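Local atomic coordinates of TRNA (adenine(9)-n1)-methyltransferase (Sulfolobus acidocaldarius, PDB entry 5A7Z), a protein that catalyses the S-adenosyl-L-methionine-dependent methylation of N1 of adenosine at position 9 in tRNA. Residues P175-A186 with S223-L231. Residues are numbered along the deposited sequence; the frame is centred on the assembly and turned at random.
Sequences PVILDPYGDVVA and SFPRVKIQL
P175 sets CG over one face of the F224 ring, a CH-pi contact 4.1 Å from CG to the ring centroid. V176 then presses CG2 on V227 CG2, a tight pair at 3.2 Å. I177 starts the parallel ladder: its N donates to P225 O, its O accepts from V227 N at 2.8 Å, and CG2, anti to the backbone N, lies over one face of the R226 guanidinium, toward its rim. D179 N reaches V227 O, while OD2 accepts from R226 NH1 (2.9 Å) in a salt bridge; that donor sits above the carboxylate plane, the two flat groups nearly perpendicular (85°), and R207 makes a second salt bridge to OD2. With an alanine at R226, the carboxylates of D179 and D210, the latter bound to NH2, would each probably lose a charged partner. D179 OD1 accepts from Y181 N, an Asx turn, and a type I turn from D179 to G182 helps carry the chain across 226-228, so that strands 175-178 and 184-185 pair in parallel with its two edges in the sheet of the SPOUT methyltransferase domain. Beyond the turn, a water joins D183 OD1 to R226 N. V184 O accepts from K228 N at 2.7 Å, and A186 wedges CB against V227 CG1, 3.3 Å away.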
# COMPACT_ATOMS: atom_id res chain seq x y z
N PRO A 175 9.08 4.03 -12.28
CA PRO A 175 7.65 3.84 -12.41
C PRO A 175 7.29 2.86 -13.47
O PRO A 175 8.02 2.70 -14.45
CB PRO A 175 7.13 5.23 -12.81
CG PRO A 175 8.31 6.14 -12.74
CD PRO A 175 9.50 5.27 -12.93
N VAL A 176 6.17 2.19 -13.29
CA VAL A 176 5.54 1.48 -14.37
C VAL A 176 4.08 1.91 -14.43
O VAL A 176 3.54 2.39 -13.44
CB VAL A 176 5.67 -0.02 -14.17
CG1 VAL A 176 4.80 -0.47 -13.02
CG2 VAL A 176 5.32 -0.76 -15.44
N ILE A 177 3.47 1.82 -15.62
CA ILE A 177 2.10 2.25 -15.83
C ILE A 177 1.26 1.00 -16.02
O ILE A 177 1.55 0.17 -16.87
CB ILE A 177 1.95 3.11 -17.11
CG1 ILE A 177 3.03 4.20 -17.21
CG2 ILE A 177 0.57 3.71 -17.20
CD1 ILE A 177 3.12 5.15 -16.03
N LEU A 178 0.18 0.91 -15.26
CA LEU A 178 -0.72 -0.21 -15.39
C LEU A 178 -1.74 0.08 -16.45
O LEU A 178 -2.43 1.06 -16.38
CB LEU A 178 -1.34 -0.55 -14.04
CG LEU A 178 -0.20 -1.15 -13.19
CD1 LEU A 178 -0.23 -0.68 -11.77
CD2 LEU A 178 -0.20 -2.67 -13.29
N ASP A 179 -1.77 -0.77 -17.46
CA ASP A 179 -2.49 -0.50 -18.69
C ASP A 179 -2.94 -1.83 -19.30
O ASP A 179 -2.10 -2.62 -19.75
CB ASP A 179 -1.56 0.24 -19.66
CG ASP A 179 -2.29 0.74 -20.92
OD1 ASP A 179 -3.49 0.47 -21.08
OD2 ASP A 179 -1.65 1.43 -21.74
N PRO A 180 -4.25 -2.09 -19.33
CA PRO A 180 -4.79 -3.31 -19.96
C PRO A 180 -4.30 -3.51 -21.38
O PRO A 180 -4.27 -4.64 -21.87
CB PRO A 180 -6.31 -3.08 -19.97
CG PRO A 180 -6.52 -1.63 -19.62
CD PRO A 180 -5.33 -1.21 -18.81
N TYR A 181 -3.92 -2.42 -22.03
CA TYR A 181 -3.51 -2.46 -23.41
C TYR A 181 -2.02 -2.16 -23.55
O TYR A 181 -1.53 -1.90 -24.64
CB TYR A 181 -4.34 -1.47 -24.21
CG TYR A 181 -5.75 -1.93 -24.49
CD1 TYR A 181 -6.01 -2.87 -25.48
CD2 TYR A 181 -6.83 -1.39 -23.80
CE1 TYR A 181 -7.30 -3.28 -25.77
CE2 TYR A 181 -8.13 -1.80 -24.08
CZ TYR A 181 -8.35 -2.74 -25.07
OH TYR A 181 -9.62 -3.16 -25.37
N GLY A 182 -1.29 -2.21 -22.43
CA GLY A 182 0.16 -2.12 -22.48
C GLY A 182 0.73 -3.26 -23.29
O GLY A 182 0.02 -4.20 -23.60
N ASP A 183 2.02 -3.19 -23.62
CA ASP A 183 2.64 -4.23 -24.43
C ASP A 183 3.47 -5.21 -23.59
O ASP A 183 3.77 -6.30 -24.04
CB ASP A 183 3.51 -3.61 -25.54
CG ASP A 183 4.64 -2.76 -25.00
OD1 ASP A 183 4.54 -2.29 -23.86
OD2 ASP A 183 5.63 -2.54 -25.74
N VAL A 184 3.84 -4.80 -22.39
CA VAL A 184 4.54 -5.68 -21.47
C VAL A 184 3.51 -6.43 -20.63
O VAL A 184 2.54 -5.85 -20.16
CB VAL A 184 5.46 -4.88 -20.50
CG1 VAL A 184 6.24 -5.83 -19.60
CG2 VAL A 184 6.40 -3.95 -21.27
N VAL A 185 3.73 -7.73 -20.44
CA VAL A 185 2.86 -8.53 -19.57
C VAL A 185 3.46 -8.54 -18.17
O VAL A 185 4.64 -8.76 -18.01
CB VAL A 185 2.73 -9.98 -20.09
CG1 VAL A 185 2.16 -10.91 -19.00
CG2 VAL A 185 1.85 -10.02 -21.35
N ALA A 186 2.64 -8.28 -17.16
CA ALA A 186 3.17 -8.22 -15.81
C ALA A 186 3.62 -9.61 -15.35
O ALA A 186 2.93 -10.61 -15.56
CB ALA A 186 2.14 -7.65 -14.86
N SER A 223 9.71 7.90 -21.16
CA SER A 223 8.82 6.84 -21.55
C SER A 223 8.87 5.77 -20.47
O SER A 223 9.92 5.21 -20.18
CB SER A 223 9.26 6.24 -22.87
OG SER A 223 8.15 5.59 -23.48
N PHE A 224 7.73 5.52 -19.85
CA PHE A 224 7.65 4.53 -18.81
C PHE A 224 6.98 3.28 -19.35
O PHE A 224 6.11 3.37 -20.18
CB PHE A 224 6.87 5.10 -17.63
CG PHE A 224 7.49 6.35 -17.07
CD1 PHE A 224 8.80 6.33 -16.61
CD2 PHE A 224 6.78 7.55 -17.03
CE1 PHE A 224 9.39 7.48 -16.10
CE2 PHE A 224 7.37 8.70 -16.51
CZ PHE A 224 8.67 8.65 -16.04
N PRO A 225 7.39 2.11 -18.86
CA PRO A 225 6.84 0.87 -19.38
C PRO A 225 5.38 0.74 -19.05
O PRO A 225 4.94 1.25 -18.03
CB PRO A 225 7.64 -0.23 -18.66
CG PRO A 225 8.64 0.46 -17.79
CD PRO A 225 8.63 1.92 -18.10
N ARG A 226 4.64 0.09 -19.94
CA ARG A 226 3.21 -0.06 -19.81
C ARG A 226 2.90 -1.53 -19.68
O ARG A 226 3.11 -2.29 -20.62
CB ARG A 226 2.50 0.47 -21.05
CG ARG A 226 2.70 1.94 -21.35
CD ARG A 226 1.42 2.59 -21.87
NE ARG A 226 1.36 3.97 -21.42
CZ ARG A 226 0.35 4.55 -20.79
NH1 ARG A 226 -0.79 3.90 -20.54
NH2 ARG A 226 0.48 5.81 -20.42
N VAL A 227 2.28 -1.89 -18.56
CA VAL A 227 2.27 -3.26 -18.11
C VAL A 227 0.83 -3.74 -17.99
O VAL A 227 0.01 -3.12 -17.33
CB VAL A 227 3.03 -3.35 -16.78
CG1 VAL A 227 2.60 -4.55 -15.96
CG2 VAL A 227 4.52 -3.40 -17.07
N LYS A 228 0.51 -4.82 -18.72
CA LYS A 228 -0.82 -5.42 -18.62
C LYS A 228 -0.78 -6.65 -17.71
O LYS A 228 0.09 -7.52 -17.81
CB LYS A 228 -1.37 -5.80 -20.00
CG LYS A 228 -0.41 -6.57 -20.88
CD LYS A 228 -1.08 -7.06 -22.14
CE LYS A 228 -0.04 -7.48 -23.17
NZ LYS A 228 -0.69 -8.03 -24.40
N ILE A 229 -1.72 -6.68 -16.78
CA ILE A 229 -1.84 -7.79 -15.87
C ILE A 229 -2.76 -8.84 -16.49
O ILE A 229 -3.88 -8.53 -16.83
CB ILE A 229 -2.43 -7.33 -14.54
CG1 ILE A 229 -1.39 -6.50 -13.78
CG2 ILE A 229 -2.89 -8.53 -13.73
CD1 ILE A 229 -1.92 -5.88 -12.50
N GLN A 230 -2.25 -10.06 -16.66
CA GLN A 230 -3.02 -11.19 -17.26
C GLN A 230 -3.13 -12.39 -16.31
O GLN A 230 -2.24 -12.65 -15.51
CB GLN A 230 -2.36 -11.68 -18.53
CG GLN A 230 -2.04 -10.60 -19.54
CD GLN A 230 -1.65 -11.18 -20.86
OE1 GLN A 230 -0.91 -12.17 -20.92
NE2 GLN A 230 -2.12 -10.58 -21.94
N LEU A 231 -4.22 -13.12 -16.44
CA LEU A 231 -4.36 -14.39 -15.77
C LEU A 231 -4.43 -15.46 -16.85
O LEU A 231 -5.27 -15.38 -17.74
CB LEU A 231 -5.64 -14.40 -14.95
CG LEU A 231 -5.94 -15.64 -14.13
CD1 LEU A 231 -5.00 -15.71 -12.93
CD2 LEU A 231 -7.39 -15.64 -13.68
O HOH W 1 5.71 -0.38 -22.65
O HOH W 2 0.28 -10.59 -16.20